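Local coordinates for cellulose-binding protein (Saccharophagus degradans, PDB 2X32) that binds a long-chain polyisoprenoid diphosphate inside a YceI-like domain and is implicated in plant cell wall breakdown, with a possible role in polyisoprenoid transport, at residues A80-P85 against A106-H111; Q120-R125 against Q134-L139; R130-N135 against V173-A178. All blocks are in the same frame, centred on the assembly; numbering follows the deposited sequence.

In the fold
All three contacts lie in one curled antiparallel sheet that wraps the octaprenyl chain of OTP. Contact 1 pairs strands 79-85 and 99-109, and contact 2 pairs 115-125 with 130-142. Contact 3 continues from 130-142 to 167-177. Contacts 2 and 3 share Q134 and N135, and their centres are about 10 Å apart. They also touch directly, with Q124 O 2.9 Å from M132 N. Contact 1 stands apart, its centre about 16 Å from that of contact 2 and about 17 Å from that of contact 3. The ligand bridges this gap: V82, V84, A106, L108, L110, L121, V123, L174 and Y176 all belong to its pocket.

Contact 1: A80-P85 against A106-H111. With OTP ((2E,6E,10E,14E,18E,22E,26E)-3,7,11,15,19,23,27,31-octamethyldotriaconta-2,6,10,14,18,22,26,30-octaenyl trihydrogen diphosphate), chain C.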
# COMPACT_ATOMS: atom_id res chain seq x y z
N ALA A 80 -6.34 -5.58 -2.24
CA ALA A 80 -5.56 -5.83 -1.01
C ALA A 80 -6.06 -4.82 0.03
O ALA A 80 -6.35 -3.66 -0.31
CB ALA A 80 -4.05 -5.69 -1.22
N THR A 81 -6.26 -5.27 1.25
CA THR A 81 -6.89 -4.43 2.27
C THR A 81 -5.99 -4.32 3.46
O THR A 81 -5.53 -5.35 4.01
CB THR A 81 -8.21 -5.04 2.70
OG1 THR A 81 -9.04 -5.17 1.55
CG2 THR A 81 -8.86 -4.18 3.75
N VAL A 82 -5.66 -3.09 3.86
CA VAL A 82 -4.91 -2.83 5.06
C VAL A 82 -5.84 -2.27 6.13
O VAL A 82 -6.62 -1.36 5.87
CB VAL A 82 -3.81 -1.75 4.82
CG1 VAL A 82 -2.96 -1.56 6.06
CG2 VAL A 82 -2.92 -2.12 3.62
N THR A 83 -5.75 -2.83 7.33
CA THR A 83 -6.52 -2.32 8.45
C THR A 83 -5.59 -1.97 9.59
O THR A 83 -4.62 -2.69 9.87
CB THR A 83 -7.58 -3.34 8.88
OG1 THR A 83 -8.32 -3.79 7.75
CG2 THR A 83 -8.51 -2.71 9.86
N VAL A 84 -5.83 -0.82 10.25
CA VAL A 84 -4.90 -0.26 11.28
C VAL A 84 -5.77 0.35 12.36
O VAL A 84 -6.57 1.22 12.05
CB VAL A 84 -4.01 0.85 10.71
CG1 VAL A 84 -3.03 1.44 11.80
CG2 VAL A 84 -3.18 0.45 9.42
N PRO A 85 -5.58 -0.03 13.63
CA PRO A 85 -6.24 0.69 14.73
C PRO A 85 -5.62 2.05 14.93
O PRO A 85 -4.37 2.19 14.89
CB PRO A 85 -5.98 -0.20 15.97
CG PRO A 85 -4.86 -1.02 15.58
CD PRO A 85 -4.99 -1.30 14.12
N ALA A 106 -0.28 -3.19 11.49
CA ALA A 106 -1.30 -3.06 10.44
C ALA A 106 -1.48 -4.44 9.87
O ALA A 106 -0.51 -5.13 9.59
CB ALA A 106 -0.80 -2.12 9.35
N THR A 107 -2.72 -4.85 9.63
CA THR A 107 -2.95 -6.11 8.95
C THR A 107 -3.10 -5.86 7.46
O THR A 107 -3.86 -4.99 7.05
CB THR A 107 -4.17 -6.80 9.54
OG1 THR A 107 -3.94 -7.02 10.93
CG2 THR A 107 -4.41 -8.17 8.89
N LEU A 108 -2.33 -6.58 6.68
CA LEU A 108 -2.38 -6.54 5.21
C LEU A 108 -2.95 -7.85 4.72
O LEU A 108 -2.33 -8.92 4.90
CB LEU A 108 -1.02 -6.27 4.58
CG LEU A 108 -0.96 -6.45 3.06
CD1 LEU A 108 -1.85 -5.43 2.31
CD2 LEU A 108 0.55 -6.28 2.62
N ASP A 109 -4.10 -7.80 4.05
CA ASP A 109 -4.74 -8.93 3.40
C ASP A 109 -4.42 -8.84 1.92
O ASP A 109 -5.01 -8.01 1.20
CB ASP A 109 -6.26 -8.89 3.66
CG ASP A 109 -7.02 -9.91 2.86
OD1 ASP A 109 -6.43 -10.93 2.51
OD2 ASP A 109 -8.21 -9.65 2.52
N LEU A 110 -3.40 -9.61 1.50
CA LEU A 110 -2.90 -9.62 0.14
C LEU A 110 -2.73 -11.03 -0.32
O LEU A 110 -2.09 -11.84 0.37
CB LEU A 110 -1.54 -8.93 0.09
CG LEU A 110 -0.72 -8.98 -1.19
CD1 LEU A 110 -1.55 -8.31 -2.36
CD2 LEU A 110 0.63 -8.29 -1.01
N HIS A 111 -3.26 -11.31 -1.51
CA HIS A 111 -3.09 -12.58 -2.16
C HIS A 111 -3.47 -13.76 -1.26
O HIS A 111 -2.82 -14.83 -1.28
CB HIS A 111 -1.68 -12.69 -2.72
CG HIS A 111 -1.45 -13.82 -3.66
ND1 HIS A 111 -2.11 -14.01 -4.86
CD2 HIS A 111 -0.61 -14.87 -3.53
CE1 HIS A 111 -1.67 -15.14 -5.42
NE2 HIS A 111 -0.76 -15.66 -4.63
O7 OTP C . 13.21 -7.17 -18.71
P2 OTP C . 11.97 -7.35 -19.54
O5 OTP C . 12.08 -8.49 -20.54
O6 OTP C . 11.40 -6.07 -20.10
O4 OTP C . 10.87 -7.92 -18.45
P1 OTP C . 9.56 -7.15 -17.89
O2 OTP C . 10.09 -6.19 -16.84
O3 OTP C . 8.56 -6.74 -18.95
O1 OTP C . 8.76 -8.20 -16.95
C40 OTP C . 9.37 -8.57 -15.70
C39 OTP C . 8.48 -8.16 -14.52
C37 OTP C . 8.93 -7.54 -13.45
C38 OTP C . 10.37 -7.06 -13.19
C36 OTP C . 7.97 -7.23 -12.30
C35 OTP C . 8.16 -8.08 -11.07
C34 OTP C . 7.21 -7.63 -9.94
C32 OTP C . 7.50 -7.65 -8.64
C33 OTP C . 8.84 -8.03 -8.12
C31 OTP C . 6.44 -7.09 -7.67
C30 OTP C . 5.94 -7.98 -6.56
C29 OTP C . 4.98 -7.25 -5.63
C27 OTP C . 4.92 -7.44 -4.32
C28 OTP C . 5.71 -8.50 -3.55
C26 OTP C . 4.05 -6.56 -3.44
C25 OTP C . 3.33 -5.42 -4.12
C24 OTP C . 2.82 -4.33 -3.16
C22 OTP C . 1.57 -4.18 -2.73
C23 OTP C . 0.38 -4.97 -3.20
C21 OTP C . 1.30 -3.09 -1.73
C20 OTP C . 0.96 -3.63 -0.31
C19 OTP C . 0.63 -2.53 0.69
C17 OTP C . 1.42 -2.08 1.67
C18 OTP C . 2.72 -2.68 2.09
C16 OTP C . 0.99 -0.85 2.45
C15 OTP C . 0.82 -1.12 3.92
C14 OTP C . 0.06 -0.01 4.60
C12 OTP C . 0.29 0.42 5.87
C13 OTP C . 1.42 -0.14 6.73
C11 OTP C . -0.53 1.49 6.51
C10 OTP C . -1.50 2.22 5.67
C9 OTP C . -2.13 3.47 6.28
C7 OTP C . -3.37 3.59 6.76
C8 OTP C . -4.46 2.54 6.68
C6 OTP C . -3.75 4.90 7.41
C5 OTP C . -3.66 4.91 8.92
C4 OTP C . -4.14 6.19 9.53
C2 OTP C . -3.57 6.74 10.61
C3 OTP C . -2.42 6.24 11.42
C1 OTP C . -4.17 8.02 11.14
O HOH W 1 -8.53 -7.67 0.55
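V82 and L108 meet on the lipid-facing side of two antiparallel strands. V82 CG2 lies 3.7 Å from L108 CD1, and the two side chains cross at a slant. A chi1 of -176° turns V82 CG1 away from the backbone N and toward A106 CB and the lipid. This methyl comes 3.7 Å from OTP C14, and V82 CG2 too lies beside that carbon. V84 CG2 sits between A106 CB, 3.5 Å away, and the branch methyl C8 of OTP. At the other end, A80 CB touches L110 CD1, which in turn leans on OTP C23. L108 CD2 completes the row beside OTP C20. With V82 cut back to an alanine, L108 CD1 and A106 CB would probably lose a packing partner, and C14 of the lipid two neighbouring methyls.

These residues form part of the apolar lining of the YceI-like barrel, whose interior holds the isoprenoid chain. The backbone sets their spacing. T81 and D109 form one hydrogen-bonded pair, with D109 N donating to T81 O at 2.8 Å. T83 and T107 form the next, bonded in both directions. V82 and L108 are the non-hydrogen-bonded pair between them. V82 CA also makes a C-H...O contact of 3.1 Å with T107 O.

T81, T83, T107 and D109 point to the other face of the sheet. There one water joins two side chains, accepting from T81 OG1 and donating to D109 OD2 at 2.8 Å. Strand 46-52 flanks strand 79-85, pairing through I51, L49 and A47. L108 and L110 also touch Y146.

Contact 2: Q120-R125 against Q134-L139; sequences QLNVQR and QNQSPL. With IMD (imidazole), chain D.
N122 and Q136 cross, joined through their side-chain amides, whose planes are 28° apart. N122 ND2 donates to Q136 OE1 at 3.1 Å, with a bent N-H...O angle of 139°. The donor is tilted from the carbonyl plane, and the acceptor lies somewhat out of the amide plane of N122. Q136 reaches this place because its chain is bent at its second torsion, which brings OE1 back over N122 CB. A stronger partner of N122 ND2 is D99 OD2.

Q120 and Q136 run alongside each other in the same direction. Their amide planes are 64° apart, and the touch is Q120 OE1 against Q136 CG at 3.6 Å. Q120 NE2 is taken by D103 OD1.

N122 CB also packs against Q134 CG. One water lies between N122 OD1 and Q134 NE2, 2.9 Å from Q134 NE2 in the conformer given. In that conformer Q134 OE1 also approaches N3 of an imidazole, probably left from crystallisation, but the bond is doubtfully short. N135 ND2 reaches forward to S137 O at 2.9 Å, from above the carbonyl plane.

The backbone frame is that of a beta hairpin. N122 N donates to Q134 O at 2.8 Å, and Q134 N returns the bond to N122 O. Q136 N donates to Q120 O, extending the ladder after the strand pairing gives way to a loop.

L121 turns inward to the lipid pocket and packs on V133 and F172. Strand 99-109 pairs with the other edge of strand 115-125, and strand 167-177 flanks 130-142.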
# COMPACT_ATOMS: atom_id res chain seq x y z
N GLN A 120 6.25 2.10 11.38
CA GLN A 120 6.00 3.38 11.96
C GLN A 120 5.47 4.31 10.86
O GLN A 120 6.03 4.35 9.75
CB GLN A 120 7.32 3.94 12.51
CG GLN A 120 7.17 5.11 13.33
CD GLN A 120 8.54 5.39 14.03
OE1 GLN A 120 9.49 5.78 13.33
NE2 GLN A 120 8.68 5.08 15.32
N LEU A 121 4.38 4.98 11.19
CA LEU A 121 3.74 5.95 10.30
C LEU A 121 3.97 7.35 10.80
O LEU A 121 4.09 7.59 12.00
CB LEU A 121 2.25 5.71 10.16
CG LEU A 121 1.88 4.28 9.72
CD1 LEU A 121 0.31 4.14 9.63
CD2 LEU A 121 2.53 3.85 8.40
N ASN A 122 4.08 8.27 9.83
CA ASN A 122 4.11 9.67 10.09
C ASN A 122 2.71 10.22 9.80
O ASN A 122 2.16 9.98 8.72
CB ASN A 122 5.14 10.38 9.21
CG ASN A 122 5.31 11.82 9.60
OD1 ASN A 122 4.47 12.68 9.23
ND2 ASN A 122 6.38 12.12 10.39
N VAL A 123 2.13 10.87 10.80
CA VAL A 123 0.84 11.50 10.66
C VAL A 123 0.99 12.99 10.89
O VAL A 123 1.48 13.40 11.95
CB VAL A 123 -0.17 10.93 11.67
CG1 VAL A 123 -1.58 11.66 11.52
CG2 VAL A 123 -0.27 9.40 11.55
N GLN A 124 0.60 13.78 9.92
CA GLN A 124 0.72 15.23 10.03
C GLN A 124 -0.63 15.87 9.75
O GLN A 124 -1.31 15.52 8.76
CB GLN A 124 1.77 15.77 9.07
CG GLN A 124 2.01 17.28 9.28
CD GLN A 124 3.05 17.87 8.31
OE1 GLN A 124 3.23 17.42 7.18
NE2 GLN A 124 3.68 18.92 8.77
N ARG A 125 -1.02 16.82 10.61
CA ARG A 125 -2.24 17.58 10.37
C ARG A 125 -1.97 18.72 9.39
O ARG A 125 -1.05 19.51 9.57
CB ARG A 125 -2.84 18.15 11.66
CG ARG A 125 -4.10 18.94 11.37
CD ARG A 125 -4.79 19.47 12.59
NE ARG A 125 -5.42 18.37 13.35
CZ ARG A 125 -6.53 17.74 12.98
NH1 ARG A 125 -7.22 18.09 11.89
NH2 ARG A 125 -6.96 16.72 13.71
N GLN A 134 1.92 8.81 6.03
CA GLN A 134 2.90 8.18 5.16
C GLN A 134 3.83 7.26 5.93
O GLN A 134 3.94 7.35 7.16
CB GLN A 134 3.62 9.28 4.37
CG GLN A 134 4.47 10.23 5.26
CD GLN A 134 5.02 11.38 4.50
OE1 GLN A 134 5.64 11.21 3.44
NE2 GLN A 134 4.77 12.59 5.02
N ASN A 135 4.45 6.34 5.23
CA ASN A 135 5.44 5.48 5.90
C ASN A 135 6.62 6.33 6.33
O ASN A 135 7.22 7.09 5.52
CB ASN A 135 5.90 4.31 5.02
CG ASN A 135 6.41 4.75 3.65
OD1 ASN A 135 5.65 5.36 2.86
ND2 ASN A 135 7.64 4.37 3.31
N GLN A 136 6.99 6.22 7.60
CA GLN A 136 8.07 7.03 8.13
C GLN A 136 9.38 6.59 7.61
O GLN A 136 10.29 7.40 7.47
CB GLN A 136 8.05 6.98 9.66
CG GLN A 136 9.28 7.69 10.30
CD GLN A 136 9.38 9.18 10.06
OE1 GLN A 136 8.40 9.82 9.69
NE2 GLN A 136 10.57 9.74 10.25
N SER A 137 9.53 5.32 7.29
CA SER A 137 10.81 4.87 6.76
C SER A 137 10.58 3.96 5.60
O SER A 137 9.47 3.44 5.41
CB SER A 137 11.60 4.19 7.83
OG SER A 137 10.87 3.09 8.32
N PRO A 138 11.65 3.71 4.83
CA PRO A 138 11.50 2.72 3.81
C PRO A 138 10.89 1.39 4.37
O PRO A 138 11.24 0.95 5.45
CB PRO A 138 12.90 2.55 3.26
CG PRO A 138 13.55 3.95 3.47
CD PRO A 138 13.00 4.33 4.83
N LEU A 139 9.93 0.85 3.65
CA LEU A 139 9.03 -0.24 4.07
C LEU A 139 9.20 -1.35 3.04
O LEU A 139 8.96 -1.11 1.86
CB LEU A 139 7.58 0.25 4.07
CG LEU A 139 6.48 -0.79 4.39
CD1 LEU A 139 6.76 -1.57 5.71
CD2 LEU A 139 5.10 -0.08 4.46
N1 IMD D . 7.28 8.50 0.20
C2 IMD D . 6.87 9.64 0.82
N3 IMD D . 6.76 9.36 2.15
C4 IMD D . 7.09 8.07 2.40
C5 IMD D . 7.41 7.53 1.16
O HOH W 2 7.41 3.08 7.67
O HOH W 3 2.70 12.66 7.10

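Contact 3: R130-N135 against V173-A178; sequences RIMVQN and VLFYEA. With OTP ((2E,6E,10E,14E,18E,22E,26E)-3,7,11,15,19,23,27,31-octamethyldotriaconta-2,6,10,14,18,22,26,30-octaenyl trihydrogen diphosphate), chain C; IMD (imidazole), chain D.
This antiparallel pairing of strands 130-142 and 167-177 forms part of the curled sheet around the isoprenoid pocket. On its outer face, R130 meets E177 and F175. R130 NH1 forms a salt bridge with E177 OE2 at 2.7 Å, using the anti lone pair of the carboxylate oxygen. The guanidinium and carboxylate planes are 59° apart. R130 is fully extended to NE, which carries its guanidinium to E177 and F175. F175 CB lies 3.5 Å above one face of the R130 guanidinium, near its rim; guanidinium and F175 ring planes are 18° apart. R130 NH2 has a second charge partner in D12, so the arginine links two acidic groups.

M132 runs alongside F175. Its SD is 4.7 Å from the ring centroid at an oblique angle, a Met-aromatic contact, while CG touches V173 CG1 at 3.7 Å.

The inner face is largely apolar. I131 CG1 packs on Y176 CB, and V133 CG2 on Y176 CD2. L174 CD1 reaches OTP C9 at 3.5 Å, and Y176 OH lies 3.7 Å from OTP C6. That hydroxyl is hydrogen-bonded to Q48 O of strand 46-52. Two hydrogen-bonded pairs, I131 with Y176 and V133 with L174, hold the strands; V133 N donates to L174 O at 2.8 Å.

Strand 7-24 flanks strand 167-177, with A15 against R130 and F175. Strand 115-125 borders strand 130-142 on its other edge.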
# COMPACT_ATOMS: atom_id res chain seq x y z
N ARG A 130 -8.01 17.91 7.51
CA ARG A 130 -7.21 17.06 6.61
C ARG A 130 -5.94 16.61 7.27
O ARG A 130 -5.29 17.41 7.92
CB ARG A 130 -6.87 17.83 5.33
CG ARG A 130 -6.24 17.03 4.23
CD ARG A 130 -5.99 17.96 3.01
NE ARG A 130 -5.45 17.30 1.84
CZ ARG A 130 -6.16 16.61 0.96
NH1 ARG A 130 -7.44 16.34 1.12
NH2 ARG A 130 -5.56 16.12 -0.09
N ILE A 131 -5.62 15.33 7.11
CA ILE A 131 -4.38 14.78 7.61
C ILE A 131 -3.67 14.03 6.49
O ILE A 131 -4.28 13.58 5.52
CB ILE A 131 -4.62 13.88 8.85
CG1 ILE A 131 -5.35 12.62 8.42
CG2 ILE A 131 -5.30 14.64 10.02
CD1 ILE A 131 -5.57 11.61 9.56
N MET A 132 -2.35 13.93 6.63
CA MET A 132 -1.47 13.24 5.71
C MET A 132 -0.75 12.11 6.47
O MET A 132 -0.13 12.36 7.54
CB MET A 132 -0.46 14.21 5.09
CG MET A 132 0.48 13.55 4.10
SD MET A 132 1.69 14.72 3.39
CE MET A 132 2.46 15.41 4.84
N VAL A 133 -0.82 10.90 5.91
CA VAL A 133 -0.24 9.72 6.52
C VAL A 133 0.72 9.06 5.56
O VAL A 133 0.37 8.78 4.42
CB VAL A 133 -1.32 8.68 6.96
CG1 VAL A 133 -0.70 7.52 7.73
CG2 VAL A 133 -2.39 9.38 7.81
N GLN A 134 1.92 8.81 6.03
CA GLN A 134 2.90 8.18 5.16
C GLN A 134 3.83 7.26 5.93
O GLN A 134 3.94 7.35 7.16
CB GLN A 134 3.62 9.28 4.37
CG GLN A 134 4.47 10.23 5.26
CD GLN A 134 5.02 11.38 4.50
OE1 GLN A 134 5.64 11.21 3.44
NE2 GLN A 134 4.77 12.59 5.02
N ASN A 135 4.45 6.34 5.23
CA ASN A 135 5.44 5.48 5.90
C ASN A 135 6.62 6.33 6.33
O ASN A 135 7.22 7.09 5.52
CB ASN A 135 5.90 4.31 5.02
CG ASN A 135 6.41 4.75 3.65
OD1 ASN A 135 5.65 5.36 2.86
ND2 ASN A 135 7.64 4.37 3.31
N VAL A 173 1.73 7.99 0.29
CA VAL A 173 1.28 9.26 0.92
C VAL A 173 -0.24 9.24 0.79
O VAL A 173 -0.80 9.26 -0.32
CB VAL A 173 1.87 10.48 0.26
CG1 VAL A 173 1.32 11.76 0.95
CG2 VAL A 173 3.44 10.42 0.31
N LEU A 174 -0.92 9.20 1.93
CA LEU A 174 -2.38 9.08 2.00
C LEU A 174 -2.94 10.36 2.60
O LEU A 174 -2.39 10.85 3.62
CB LEU A 174 -2.77 7.91 2.86
CG LEU A 174 -2.16 6.58 2.44
CD1 LEU A 174 -2.52 5.51 3.44
CD2 LEU A 174 -2.49 6.10 1.02
N PHE A 175 -3.99 10.89 2.01
CA PHE A 175 -4.65 12.06 2.57
C PHE A 175 -6.02 11.67 3.01
O PHE A 175 -6.77 11.06 2.23
CB PHE A 175 -4.72 13.14 1.49
CG PHE A 175 -3.38 13.67 1.08
CD1 PHE A 175 -2.79 14.74 1.76
CD2 PHE A 175 -2.67 13.10 0.04
CE1 PHE A 175 -1.52 15.21 1.41
CE2 PHE A 175 -1.40 13.59 -0.31
CZ PHE A 175 -0.84 14.60 0.37
N TYR A 176 -6.33 11.94 4.27
CA TYR A 176 -7.64 11.63 4.83
C TYR A 176 -8.31 12.92 5.26
O TYR A 176 -7.66 13.83 5.80
CB TYR A 176 -7.52 10.65 6.03
CG TYR A 176 -7.20 9.23 5.71
CD1 TYR A 176 -8.17 8.32 5.41
CD2 TYR A 176 -5.89 8.78 5.68
CE1 TYR A 176 -7.89 6.98 5.14
CE2 TYR A 176 -5.60 7.47 5.38
CZ TYR A 176 -6.60 6.57 5.09
OH TYR A 176 -6.34 5.25 4.79
N GLU A 177 -9.62 13.03 5.04
CA GLU A 177 -10.38 14.24 5.26
C GLU A 177 -11.64 13.94 6.03
O GLU A 177 -12.35 13.04 5.65
CB GLU A 177 -10.83 14.72 3.89
CG GLU A 177 -9.83 15.43 3.21
CD GLU A 177 -9.95 16.96 3.37
OE1 GLU A 177 -10.67 17.48 4.26
OE2 GLU A 177 -9.26 17.60 2.65
N ALA A 178 -11.78 14.67 7.14
CA ALA A 178 -12.96 14.64 8.01
C ALA A 178 -14.10 15.50 7.47
O ALA A 178 -13.86 16.46 6.77
CB ALA A 178 -12.57 15.10 9.40
O7 OTP C . 13.21 -7.17 -18.71
P2 OTP C . 11.97 -7.35 -19.54
O5 OTP C . 12.08 -8.49 -20.54
O6 OTP C . 11.40 -6.07 -20.10
O4 OTP C . 10.87 -7.92 -18.45
P1 OTP C . 9.56 -7.15 -17.89
O2 OTP C . 10.09 -6.19 -16.84
O3 OTP C . 8.56 -6.74 -18.95
O1 OTP C . 8.76 -8.20 -16.95
C40 OTP C . 9.37 -8.57 -15.70
C39 OTP C . 8.48 -8.16 -14.52
C37 OTP C . 8.93 -7.54 -13.45
C38 OTP C . 10.37 -7.06 -13.19
C36 OTP C . 7.97 -7.23 -12.30
C35 OTP C . 8.16 -8.08 -11.07
C34 OTP C . 7.21 -7.63 -9.94
C32 OTP C . 7.50 -7.65 -8.64
C33 OTP C . 8.84 -8.03 -8.12
C31 OTP C . 6.44 -7.09 -7.67
C30 OTP C . 5.94 -7.98 -6.56
C29 OTP C . 4.98 -7.25 -5.63
C27 OTP C . 4.92 -7.44 -4.32
C28 OTP C . 5.71 -8.50 -3.55
C26 OTP C . 4.05 -6.56 -3.44
C25 OTP C . 3.33 -5.42 -4.12
C24 OTP C . 2.82 -4.33 -3.16
C22 OTP C . 1.57 -4.18 -2.73
C23 OTP C . 0.38 -4.97 -3.20
C21 OTP C . 1.30 -3.09 -1.73
C20 OTP C . 0.96 -3.63 -0.31
C19 OTP C . 0.63 -2.53 0.69
C17 OTP C . 1.42 -2.08 1.67
C18 OTP C . 2.72 -2.68 2.09
C16 OTP C . 0.99 -0.85 2.45
C15 OTP C . 0.82 -1.12 3.92
C14 OTP C . 0.06 -0.01 4.60
C12 OTP C . 0.29 0.42 5.87
C13 OTP C . 1.42 -0.14 6.73
C11 OTP C . -0.53 1.49 6.51
C10 OTP C . -1.50 2.22 5.67
C9 OTP C . -2.13 3.47 6.28
C7 OTP C . -3.37 3.59 6.76
C8 OTP C . -4.46 2.54 6.68
C6 OTP C . -3.75 4.90 7.41
C5 OTP C . -3.66 4.91 8.92
C4 OTP C . -4.14 6.19 9.53
C2 OTP C . -3.57 6.74 10.61
C3 OTP C . -2.42 6.24 11.42
C1 OTP C . -4.17 8.02 11.14
N1 IMD D . 7.28 8.50 0.20
C2 IMD D . 6.87 9.64 0.82
N3 IMD D . 6.76 9.36 2.15
C4 IMD D . 7.09 8.07 2.40
C5 IMD D . 7.41 7.53 1.16